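Local coordinates for protein prophenoloxidase b (Marsupenaeus japonicus, PDB 3WKY) that probably oxidises phenols as a type 3 copper phenoloxidase, made as an inactive precursor and carrying a bound copper-oxygen cluster, at residues A[208-211]-A[217-220]; A[306-311]-A[401-406]; A[335-340]-A[346-351]. One frame throughout, in Å; residues are numbered along the deposited sequence.

Interaction 1: residues A[208-211]-A[217-220]; sequences YYIE and RRGE
The guanidinium of Arg-218 lies flat against the backbone of Tyr-208: the CA of Tyr-208 stands 3.5 Å above the guanidinium plane, over its centre, and 3.6 Å from Arg-218 CZ. Beside it, Tyr-208 CB is 3.8 Å from Arg-218 NH2, so the face of the cation rests on the root of the tyrosine and its ring turns elsewhere. With CG set between the backbone N and the carbonyl carbon (chi1 60°), that ring is carried away from the arginine, and its hydroxyl is held at the far end by hydrogen bonds with Ala-71 O and Ser-77 OG. The aromatic ring thus takes no share in covering the cation. Ile-210 adds a methyl, its CG2 reaching Arg-218 CD at 3.8 Å.

The shape of the arginine explains the fit. Its CG is anti to the backbone N (chi1 -160°), which carries the chain toward 208-211, and a bend at chi3 (60°) then turns the flat end to meet Tyr-208. Van der Waals packing joins the two segments, while the charge is met at the nitrogens: NH1 forms a salt bridge with Glu-343 and a hydrogen bond to Asn-206 O, and NH2 a salt bridge with Glu-340. Such ties are likely to fix the rotation of the group and keep its face on Tyr-208.

The contact spans the connection between helices 193-205 and 218-239 in the copper-containing domain, with Arg-218 in the first turn of the second helix. Helix 334-343 supplies both carboxylates, helix 74-89 carries the serine that meets the Tyr-208 hydroxyl, and Ile-210 packs on helix 109-122.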
ATOM      1  N   TYR A 208     -10.485  38.532   9.087  1.00 18.90           N
ATOM      2  CA  TYR A 208     -10.150  38.484   7.681  1.00 16.69           C
ATOM      3  C   TYR A 208     -11.262  39.067   6.818  1.00 16.76           C
ATOM      4  O   TYR A 208     -11.045  39.376   5.633  1.00 18.01           O
ATOM      5  CB  TYR A 208      -9.828  37.044   7.278  1.00 14.14           C
ATOM      6  CG  TYR A 208     -10.970  36.071   7.494  1.00 15.57           C
ATOM      7  CD1 TYR A 208     -11.946  35.906   6.529  1.00 19.65           C
ATOM      8  CD2 TYR A 208     -11.050  35.300   8.654  1.00 16.84           C
ATOM      9  CE1 TYR A 208     -12.986  35.010   6.706  1.00 18.72           C
ATOM     10  CE2 TYR A 208     -12.093  34.395   8.841  1.00 17.60           C
ATOM     11  CZ  TYR A 208     -13.053  34.263   7.864  1.00 16.71           C
ATOM     12  OH  TYR A 208     -14.100  33.369   8.021  1.00 20.35           O
ATOM     13  N   TYR A 209     -12.442  39.242   7.412  1.00 16.93           N
ATOM     14  CA  TYR A 209     -13.566  39.786   6.654  0.52 20.04           C
ATOM     15  C   TYR A 209     -13.694  41.308   6.807  1.00 23.94           C
ATOM     16  O   TYR A 209     -14.637  41.915   6.290  1.00 25.69           O
ATOM     17  CB  TYR A 209     -14.870  39.057   7.027  0.52 21.05           C
ATOM     18  CG  TYR A 209     -15.005  38.782   8.511  0.52 24.03           C
ATOM     19  CD1 TYR A 209     -14.410  37.662   9.099  0.52 18.21           C
ATOM     20  CD2 TYR A 209     -15.719  39.647   9.326  0.52 22.84           C
ATOM     21  CE1 TYR A 209     -14.532  37.421  10.461  0.52 18.56           C
ATOM     22  CE2 TYR A 209     -15.851  39.412  10.677  0.52 22.35           C
ATOM     23  CZ  TYR A 209     -15.261  38.303  11.242  0.52 25.89           C
ATOM     24  OH  TYR A 209     -15.393  38.090  12.596  0.52 23.77           O
ATOM     25  N   ILE A 210     -12.738  41.922   7.501  1.00 19.10           N
ATOM     26  CA  ILE A 210     -12.764  43.372   7.693  1.00 21.89           C
ATOM     27  C   ILE A 210     -12.812  44.101   6.350  1.00 27.79           C
ATOM     28  O   ILE A 210     -12.263  43.625   5.352  1.00 23.85           O
ATOM     29  CB  ILE A 210     -11.544  43.857   8.516  1.00 22.16           C
ATOM     30  CG1 ILE A 210     -11.804  45.241   9.130  1.00 25.33           C
ATOM     31  CG2 ILE A 210     -10.264  43.873   7.672  1.00 23.47           C
ATOM     32  CD1 ILE A 210     -12.658  45.192  10.391  1.00 21.98           C
ATOM     33  N   GLU A 211     -13.490  45.242   6.292  1.00 29.35           N
ATOM     34  CA  GLU A 211     -13.465  46.053   5.080  0.56 32.44           C
ATOM     35  C   GLU A 211     -12.018  46.412   4.765  1.00 29.37           C
ATOM     36  O   GLU A 211     -11.316  46.950   5.623  1.00 31.51           O
ATOM     37  CB  GLU A 211     -14.295  47.327   5.257  0.56 36.43           C
ATOM     38  CG  GLU A 211     -15.494  47.419   4.318  0.56 39.81           C
ATOM     39  CD  GLU A 211     -15.103  47.769   2.893  0.56 32.26           C
ATOM     40  OE1 GLU A 211     -14.388  48.774   2.695  0.56 33.79           O
ATOM     41  OE2 GLU A 211     -15.518  47.040   1.971  0.56 42.14           O
ATOM     42  N   ARG A 217      -1.706  46.582   7.038  1.00 19.81           N
ATOM     43  CA  ARG A 217      -0.806  45.420   7.013  1.00 17.72           C
ATOM     44  C   ARG A 217      -1.368  44.234   7.797  1.00 16.72           C
ATOM     45  O   ARG A 217      -0.640  43.547   8.529  1.00 17.46           O
ATOM     46  CB  ARG A 217       0.592  45.823   7.512  1.00 17.73           C
ATOM     47  CG  ARG A 217       1.228  46.873   6.596  1.00 20.65           C
ATOM     48  CD  ARG A 217       2.364  47.650   7.264  1.00 22.95           C
ATOM     49  NE  ARG A 217       3.506  46.795   7.569  1.00 20.67           N
ATOM     50  CZ  ARG A 217       4.631  47.217   8.144  1.00 25.22           C
ATOM     51  NH1 ARG A 217       4.782  48.500   8.489  1.00 17.46           N
ATOM     52  NH2 ARG A 217       5.606  46.352   8.383  1.00 18.61           N
ATOM     53  N   ARG A 218      -2.671  44.003   7.643  1.00 16.57           N
ATOM     54  CA  ARG A 218      -3.357  42.962   8.417  1.00 18.84           C
ATOM     55  C   ARG A 218      -2.886  41.559   8.017  1.00 17.56           C
ATOM     56  O   ARG A 218      -2.809  40.658   8.855  1.00 16.68           O
ATOM     57  CB  ARG A 218      -4.877  43.045   8.224  1.00 20.81           C
ATOM     58  CG  ARG A 218      -5.690  42.333   9.331  1.00 18.94           C
ATOM     59  CD  ARG A 218      -7.114  42.021   8.867  1.00 17.96           C
ATOM     60  NE  ARG A 218      -7.037  41.157   7.690  1.00 20.01           N
ATOM     61  CZ  ARG A 218      -6.808  39.849   7.746  1.00 17.72           C
ATOM     62  NH1 ARG A 218      -6.711  39.234   8.918  1.00 17.07           N
ATOM     63  NH2 ARG A 218      -6.699  39.153   6.625  1.00 21.37           N
ATOM     64  N   GLY A 219      -2.610  41.378   6.732  1.00 17.32           N
ATOM     65  CA  GLY A 219      -2.087  40.111   6.235  1.00 18.04           C
ATOM     66  C   GLY A 219      -0.713  39.828   6.798  1.00 18.54           C
ATOM     67  O   GLY A 219      -0.382  38.690   7.145  1.00 17.56           O
ATOM     68  N   GLU A 220       0.109  40.871   6.901  1.00 14.50           N
ATOM     69  CA  GLU A 220       1.412  40.710   7.504  1.00 14.48           C
ATOM     70  C   GLU A 220       1.294  40.414   9.000  1.00 16.75           C
ATOM     71  O   GLU A 220       2.069  39.619   9.556  1.00 15.63           O
ATOM     72  CB  GLU A 220       2.273  41.962   7.256  1.00 13.41           C
ATOM     73  CG  GLU A 220       3.631  41.880   7.906  1.00 15.72           C
ATOM     74  CD  GLU A 220       4.460  43.104   7.606  1.00 18.14           C
ATOM     75  OE1 GLU A 220       3.895  44.043   6.991  1.00 21.21           O
ATOM     76  OE2 GLU A 220       5.666  43.118   7.958  1.00 18.14           O
TER

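Interaction 2: residues A[306-311]-A[401-406]; sequences HGIDVG and DNVFHR
A side-on, two-pronged salt bridge between Asp-309 and Arg-406 ties together two helices of the copper-containing domain, within the last turn of the first, which a Schellman motif with Gly-311 as C-prime residue closes. Arg-406 NH2 gives a nearly straight bond to Asp-309 OD2 (2.8 Å, 171°), on the syn lone pair and within the guanidinium plane. Arg-406 NE reaches Asp-309 OD1 at 3.1 Å, also on the syn side but somewhat out of the carboxylate plane. The two flat groups are nearly coplanar. Arg-406 spans the gap because its CG is anti to the backbone N (chi1 -175°) and the chain stays extended as far as NE. A leucine here would probably leave the carboxylate of Asp-309 without its partner across the helices and lose the polar tie between them.

Deeper in, Ile-308 CD1 meets Val-403 CG1 at 3.9 Å, the side chains crossing at about a right angle.

Asp-309 O accepts a hydrogen bond from Asn-241 of a second subunit. The short segments run roughly parallel, 26° apart with axes 10.7 Å from each other, and helix 334-343 packs against Val-403 through Leu-342.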
ATOM      1  N   HIS A 306       3.838  29.330  -6.914  1.00 14.41           N
ATOM      2  CA  HIS A 306       4.324  29.894  -8.178  1.00 13.91           C
ATOM      3  C   HIS A 306       4.519  31.410  -8.067  1.00 16.55           C
ATOM      4  O   HIS A 306       5.573  31.934  -8.434  1.00 19.31           O
ATOM      5  CB  HIS A 306       3.362  29.605  -9.324  1.00 14.73           C
ATOM      6  CG  HIS A 306       3.757  30.250 -10.618  1.00 16.46           C
ATOM      7  ND1 HIS A 306       4.794  29.780 -11.399  1.00 21.18           N
ATOM      8  CD2 HIS A 306       3.255  31.326 -11.270  1.00 20.55           C
ATOM      9  CE1 HIS A 306       4.917  30.545 -12.471  1.00 21.74           C
ATOM     10  NE2 HIS A 306       3.997  31.492 -12.417  1.00 22.34           N
ATOM     11  N   GLY A 307       3.490  32.108  -7.590  1.00 15.32           N
ATOM     12  CA  GLY A 307       3.565  33.559  -7.448  1.00 13.13           C
ATOM     13  C   GLY A 307       4.710  33.987  -6.546  1.00 16.78           C
ATOM     14  O   GLY A 307       5.445  34.945  -6.843  1.00 17.05           O
ATOM     15  N   ILE A 308       4.861  33.298  -5.422  1.00 14.72           N
ATOM     16  CA  ILE A 308       5.975  33.585  -4.526  1.00 14.75           C
ATOM     17  C   ILE A 308       7.306  33.389  -5.249  1.00 18.39           C
ATOM     18  O   ILE A 308       8.211  34.235  -5.167  1.00 16.58           O
ATOM     19  CB  ILE A 308       5.907  32.699  -3.268  1.00 14.99           C
ATOM     20  CG1 ILE A 308       4.774  33.184  -2.357  1.00 16.72           C
ATOM     21  CG2 ILE A 308       7.252  32.703  -2.530  1.00 15.18           C
ATOM     22  CD1 ILE A 308       4.425  32.223  -1.205  1.00 17.05           C
ATOM     23  N   ASP A 309       7.422  32.277  -5.970  1.00 18.06           N
ATOM     24  CA  ASP A 309       8.691  31.914  -6.603  1.00 17.96           C
ATOM     25  C   ASP A 309       9.092  32.847  -7.741  1.00 17.46           C
ATOM     26  O   ASP A 309      10.293  33.083  -7.949  1.00 21.54           O
ATOM     27  CB  ASP A 309       8.654  30.465  -7.104  1.00 17.31           C
ATOM     28  CG  ASP A 309       8.606  29.443  -5.966  1.00 22.90           C
ATOM     29  OD1 ASP A 309       8.839  29.820  -4.798  1.00 22.21           O
ATOM     30  OD2 ASP A 309       8.334  28.249  -6.248  1.00 21.32           O
ATOM     31  N   VAL A 310       8.111  33.394  -8.459  1.00 14.69           N
ATOM     32  CA  VAL A 310       8.422  34.344  -9.541  1.00 18.21           C
ATOM     33  C   VAL A 310       8.363  35.808  -9.105  1.00 23.76           C
ATOM     34  O   VAL A 310       8.719  36.699  -9.880  1.00 19.21           O
ATOM     35  CB  VAL A 310       7.515  34.173 -10.775  1.00 19.47           C
ATOM     36  CG1 VAL A 310       7.646  32.754 -11.342  1.00 20.05           C
ATOM     37  CG2 VAL A 310       6.046  34.525 -10.425  1.00 16.94           C
ATOM     38  N   GLY A 311       7.906  36.050  -7.879  1.00 17.36           N
ATOM     39  CA  GLY A 311       7.922  37.392  -7.304  1.00 19.26           C
ATOM     40  C   GLY A 311       6.749  38.301  -7.641  1.00 21.92           C
ATOM     41  O   GLY A 311       6.841  39.518  -7.484  1.00 19.04           O
ATOM     42  N   ASP A 401       3.336  28.894   8.404  1.00 13.35           N
ATOM     43  CA  ASP A 401       4.558  29.675   8.611  1.00 16.45           C
ATOM     44  C   ASP A 401       5.612  29.310   7.559  1.00 16.08           C
ATOM     45  O   ASP A 401       6.417  30.155   7.145  1.00 14.60           O
ATOM     46  CB  ASP A 401       5.116  29.462  10.014  1.00 11.87           C
ATOM     47  CG  ASP A 401       6.162  30.501  10.383  1.00 19.46           C
ATOM     48  OD1 ASP A 401       5.800  31.693  10.488  1.00 20.40           O
ATOM     49  OD2 ASP A 401       7.340  30.138  10.558  1.00 20.07           O
ATOM     50  N   ASN A 402       5.620  28.045   7.144  1.00 14.36           N
ATOM     51  CA  ASN A 402       6.513  27.605   6.072  1.00 12.92           C
ATOM     52  C   ASN A 402       6.248  28.334   4.763  1.00 15.98           C
ATOM     53  O   ASN A 402       7.185  28.628   4.020  1.00 15.51           O
ATOM     54  CB  ASN A 402       6.390  26.079   5.833  1.00 14.44           C
ATOM     55  CG  ASN A 402       7.142  25.258   6.860  1.00 17.20           C
ATOM     56  OD1 ASN A 402       7.939  25.789   7.651  1.00 17.13           O
ATOM     57  ND2 ASN A 402       6.914  23.936   6.837  1.00 15.21           N
ATOM     58  N   VAL A 403       4.977  28.593   4.451  1.00 13.15           N
ATOM     59  CA  VAL A 403       4.646  29.342   3.245  1.00 13.03           C
ATOM     60  C   VAL A 403       5.216  30.754   3.373  1.00 14.17           C
ATOM     61  O   VAL A 403       5.843  31.282   2.444  1.00 14.41           O
ATOM     62  CB  VAL A 403       3.131  29.449   3.026  1.00 13.13           C
ATOM     63  CG1 VAL A 403       2.823  30.208   1.723  1.00 12.44           C
ATOM     64  CG2 VAL A 403       2.485  28.040   2.979  1.00 13.95           C
ATOM     65  N   PHE A 404       4.984  31.366   4.523  1.00 12.19           N
ATOM     66  CA  PHE A 404       5.498  32.728   4.741  1.00 14.70           C
ATOM     67  C   PHE A 404       7.027  32.787   4.673  1.00 16.17           C
ATOM     68  O   PHE A 404       7.589  33.715   4.086  1.00 15.93           O
ATOM     69  CB  PHE A 404       4.980  33.288   6.069  1.00 13.67           C
ATOM     70  CG  PHE A 404       3.510  33.665   6.042  1.00 14.74           C
ATOM     71  CD1 PHE A 404       3.008  34.487   5.042  1.00 15.62           C
ATOM     72  CD2 PHE A 404       2.629  33.184   7.012  1.00 12.34           C
ATOM     73  CE1 PHE A 404       1.654  34.844   5.012  1.00 11.99           C
ATOM     74  CE2 PHE A 404       1.277  33.540   6.986  1.00 13.61           C
ATOM     75  CZ  PHE A 404       0.791  34.371   5.978  1.00 12.78           C
ATOM     76  N   HIS A 405       7.698  31.795   5.255  1.00 13.84           N
ATOM     77  CA  HIS A 405       9.172  31.744   5.238  1.00 14.59           C
ATOM     78  C   HIS A 405       9.656  31.494   3.810  1.00 15.41           C
ATOM     79  O   HIS A 405      10.683  32.034   3.390  1.00 14.71           O
ATOM     80  CB  HIS A 405       9.684  30.653   6.196  1.00 14.03           C
ATOM     81  CG  HIS A 405      11.174  30.496   6.206  1.00 18.70           C
ATOM     82  ND1 HIS A 405      12.024  31.482   6.661  1.00 22.62           N
ATOM     83  CD2 HIS A 405      11.966  29.462   5.829  1.00 20.75           C
ATOM     84  CE1 HIS A 405      13.274  31.066   6.558  1.00 18.75           C
ATOM     85  NE2 HIS A 405      13.266  29.841   6.064  1.00 22.19           N
ATOM     86  N   ARG A 406       8.917  30.680   3.054  1.00 13.59           N
ATOM     87  CA  ARG A 406       9.231  30.492   1.638  1.00 15.21           C
ATOM     88  C   ARG A 406       9.275  31.845   0.946  1.00 17.15           C
ATOM     89  O   ARG A 406      10.193  32.134   0.166  1.00 16.37           O
ATOM     90  CB  ARG A 406       8.178  29.620   0.951  1.00 15.41           C
ATOM     91  CG  ARG A 406       8.509  29.274  -0.511  1.00 16.85           C
ATOM     92  CD  ARG A 406       7.283  28.635  -1.194  1.00 18.36           C
ATOM     93  NE  ARG A 406       7.583  28.144  -2.542  1.00 21.78           N
ATOM     94  CZ  ARG A 406       7.726  26.856  -2.853  1.00 26.48           C
ATOM     95  NH1 ARG A 406       7.598  25.912  -1.920  1.00 20.43           N
ATOM     96  NH2 ARG A 406       7.995  26.509  -4.105  1.00 22.60           N
TER

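Interaction 3: residues A[335-340]-A[346-351]; sequences INLVGE and DSVNPD
Glu-340 and Asp-346 meet where the link from helix 334-343 to helix 350-353, shaped by an ST turn at Ser-347, folds back on the helix it has just left.

The direct polar tie is a hydrogen bond from Asp-346 N to Glu-340 OE1, 2.8 Å long with an angle of 157° at the hydrogen. It arrives from above the carboxylate plane, 55° out of it. A bend at chi2 (-77°) folds the glutamate chain back, bringing OE1 up to the amide. The same oxygen takes a salt bridge from Arg-218, so two donors hold it, which would probably favour the charged form of the carboxylate. Asp-346 contributes a second acid nearby, its OD2 5.1 Å from Glu-340 OE2, and the two carboxylate planes stand nearly perpendicular.

A water provides an indirect tie, donating to Leu-337 O and accepting from Val-348 N. It thus joins a helix carbonyl to the backbone of the link.

Apolar packing is confined to one branch from each side: Leu-337 CD2 touches Val-348 CG1 at 3.9 Å, the leucine lying across the valine.

Within the link, Ser-347 holds the turn leading to Asn-349, the N-cap of the next helix. Ser-347 OG, anti to the backbone N of its own residue, accepts from Asn-349 N at 3.0 Å.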
ATOM      1  N   ILE A 335       4.988  40.563   1.940  1.00 16.40           N
ATOM      2  CA  ILE A 335       4.527  39.705   3.039  1.00 15.95           C
ATOM      3  C   ILE A 335       3.045  39.951   3.350  1.00 19.25           C
ATOM      4  O   ILE A 335       2.294  39.004   3.652  1.00 15.84           O
ATOM      5  CB  ILE A 335       5.409  39.871   4.308  1.00 16.71           C
ATOM      6  CG1 ILE A 335       4.887  39.008   5.469  1.00 14.56           C
ATOM      7  CG2 ILE A 335       5.488  41.349   4.746  1.00 13.30           C
ATOM      8  CD1 ILE A 335       4.914  37.483   5.163  1.00 15.46           C
ATOM      9  N   ASN A 336       2.603  41.207   3.244  1.00 15.81           N
ATOM     10  CA  ASN A 336       1.197  41.524   3.475  1.00 17.34           C
ATOM     11  C   ASN A 336       0.296  40.952   2.385  1.00 18.59           C
ATOM     12  O   ASN A 336      -0.762  40.392   2.674  1.00 17.24           O
ATOM     13  CB  ASN A 336       0.968  43.034   3.572  1.00 17.23           C
ATOM     14  CG  ASN A 336      -0.439  43.368   4.023  1.00 18.70           C
ATOM     15  OD1 ASN A 336      -0.908  42.871   5.053  1.00 18.71           O
ATOM     16  ND2 ASN A 336      -1.132  44.188   3.247  1.00 20.15           N
ATOM     17  N   LEU A 337       0.716  41.106   1.129  1.00 17.94           N
ATOM     18  CA  LEU A 337      -0.040  40.576  -0.006  1.00 15.34           C
ATOM     19  C   LEU A 337      -0.181  39.057   0.070  1.00 17.26           C
ATOM     20  O   LEU A 337      -1.250  38.509  -0.247  1.00 17.28           O
ATOM     21  CB  LEU A 337       0.647  40.963  -1.323  1.00 18.33           C
ATOM     22  CG  LEU A 337       0.479  42.440  -1.701  1.00 19.41           C
ATOM     23  CD1 LEU A 337       1.511  42.840  -2.751  1.00 19.34           C
ATOM     24  CD2 LEU A 337      -0.933  42.702  -2.215  1.00 19.21           C
ATOM     25  N   VAL A 338       0.899  38.382   0.464  1.00 16.59           N
ATOM     26  CA  VAL A 338       0.871  36.911   0.608  1.00 14.28           C
ATOM     27  C   VAL A 338      -0.057  36.539   1.757  1.00 16.27           C
ATOM     28  O   VAL A 338      -0.873  35.617   1.631  1.00 16.89           O
ATOM     29  CB  VAL A 338       2.302  36.346   0.839  1.00 18.08           C
ATOM     30  CG1 VAL A 338       2.258  34.850   1.196  1.00 16.59           C
ATOM     31  CG2 VAL A 338       3.157  36.560  -0.401  1.00 16.23           C
ATOM     32  N   GLY A 339       0.035  37.278   2.864  1.00 14.73           N
ATOM     33  CA  GLY A 339      -0.841  37.035   3.999  1.00 15.19           C
ATOM     34  C   GLY A 339      -2.310  37.167   3.641  1.00 17.73           C
ATOM     35  O   GLY A 339      -3.115  36.301   4.003  1.00 16.47           O
ATOM     36  N   GLU A 340      -2.673  38.244   2.936  1.00 15.94           N
ATOM     37  CA  GLU A 340      -4.074  38.426   2.539  1.00 15.60           C
ATOM     38  C   GLU A 340      -4.521  37.324   1.578  1.00 15.08           C
ATOM     39  O   GLU A 340      -5.688  36.931   1.572  1.00 16.47           O
ATOM     40  CB  GLU A 340      -4.301  39.796   1.886  1.00 18.26           C
ATOM     41  CG  GLU A 340      -4.053  41.017   2.815  1.00 19.02           C
ATOM     42  CD  GLU A 340      -5.190  41.264   3.809  1.00 27.52           C
ATOM     43  OE1 GLU A 340      -6.070  40.388   3.979  1.00 20.24           O
ATOM     44  OE2 GLU A 340      -5.211  42.348   4.430  1.00 23.52           O
ATOM     45  N   ASP A 346      -8.277  40.015   2.278  1.00 16.44           N
ATOM     46  CA  ASP A 346      -8.445  40.888   1.113  1.00 20.71           C
ATOM     47  C   ASP A 346      -7.550  40.421  -0.037  1.00 21.96           C
ATOM     48  O   ASP A 346      -6.622  41.116  -0.463  1.00 21.41           O
ATOM     49  CB  ASP A 346      -8.117  42.327   1.510  1.00 18.86           C
ATOM     50  CG  ASP A 346      -8.294  43.310   0.368  1.00 25.55           C
ATOM     51  OD1 ASP A 346      -9.164  43.079  -0.494  1.00 24.41           O
ATOM     52  OD2 ASP A 346      -7.548  44.313   0.343  1.00 26.46           O
ATOM     53  N   SER A 347      -7.829  39.224  -0.542  1.00 19.64           N
ATOM     54  CA  SER A 347      -6.966  38.607  -1.542  1.00 15.97           C
ATOM     55  C   SER A 347      -7.014  39.359  -2.872  1.00 17.59           C
ATOM     56  O   SER A 347      -8.087  39.804  -3.298  1.00 20.46           O
ATOM     57  CB  SER A 347      -7.420  37.158  -1.788  1.00 14.44           C
ATOM     58  OG  SER A 347      -6.706  36.596  -2.874  1.00 19.80           O
ATOM     59  N   VAL A 348      -5.871  39.466  -3.544  1.00 18.43           N
ATOM     60  CA  VAL A 348      -5.857  40.023  -4.895  1.00 17.75           C
ATOM     61  C   VAL A 348      -6.595  39.146  -5.906  1.00 21.79           C
ATOM     62  O   VAL A 348      -6.984  39.626  -6.971  1.00 18.82           O
ATOM     63  CB  VAL A 348      -4.432  40.337  -5.422  1.00 22.43           C
ATOM     64  CG1 VAL A 348      -3.760  41.388  -4.542  1.00 21.49           C
ATOM     65  CG2 VAL A 348      -3.586  39.067  -5.503  1.00 20.03           C
ATOM     66  N   ASN A 349      -6.817  37.872  -5.587  1.00 19.97           N
ATOM     67  CA  ASN A 349      -7.429  36.989  -6.578  1.00 19.17           C
ATOM     68  C   ASN A 349      -7.989  35.708  -5.956  1.00 19.54           C
ATOM     69  O   ASN A 349      -7.360  34.648  -6.038  1.00 18.29           O
ATOM     70  CB  ASN A 349      -6.389  36.644  -7.656  1.00 19.27           C
ATOM     71  CG  ASN A 349      -7.018  36.190  -8.964  1.00 23.01           C
ATOM     72  OD1 ASN A 349      -8.150  35.706  -8.998  1.00 21.24           O
ATOM     73  ND2 ASN A 349      -6.277  36.344 -10.052  1.00 21.10           N
ATOM     74  N   PRO A 350      -9.162  35.812  -5.316  1.00 19.97           N
ATOM     75  CA  PRO A 350      -9.794  34.662  -4.656  1.00 20.34           C
ATOM     76  C   PRO A 350      -9.930  33.449  -5.569  1.00 21.31           C
ATOM     77  O   PRO A 350      -9.730  32.321  -5.096  1.00 17.47           O
ATOM     78  CB  PRO A 350     -11.180  35.200  -4.287  1.00 24.53           C
ATOM     79  CG  PRO A 350     -10.938  36.661  -4.037  1.00 24.68           C
ATOM     80  CD  PRO A 350      -9.894  37.068  -5.053  1.00 22.32           C
ATOM     81  N   ASP A 351     -10.266  33.657  -6.842  1.00 20.11           N
ATOM     82  CA  ASP A 351     -10.530  32.519  -7.735  1.00 22.98           C
ATOM     83  C   ASP A 351      -9.260  31.729  -8.039  1.00 20.69           C
ATOM     84  O   ASP A 351      -9.319  30.538  -8.344  1.00 20.32           O
ATOM     85  CB  ASP A 351     -11.161  32.969  -9.059  1.00 23.79           C
ATOM     86  CG  ASP A 351     -12.611  33.387  -8.914  1.00 29.71           C
ATOM     87  OD1 ASP A 351     -13.177  33.275  -7.808  1.00 27.60           O
ATOM     88  OD2 ASP A 351     -13.194  33.804  -9.935  1.00 28.94           O
TER
HETATM   89  O   HOH W   1      -3.376  39.399  -1.795  1.00 19.33           O

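In the fold
Helix 334-343, part of interaction 3, also packs against interactions 1 and 2. Interactions 1 and 3 have centres 9 Å apart and share a carboxylate: Arg-218 NH2 meets Glu-340 OE1 at 3.0 Å, and Glu-220 N probably donates to Asn-336 OD1 at 2.9 Å. Interaction 3 is nested in the chain loop closed by interaction 2, about 12 Å away between centres, and Phe-404 joins them by packing CE1 on Gly-339 CA at 3.5 Å. Interactions 1 and 2 do not touch, their nearest atoms being about 5 Å apart. The side chain of Tyr-208 is about 8 Å from the copper-oxygen cluster, those of Val-403 and Glu-340 about 12 and 13 Å.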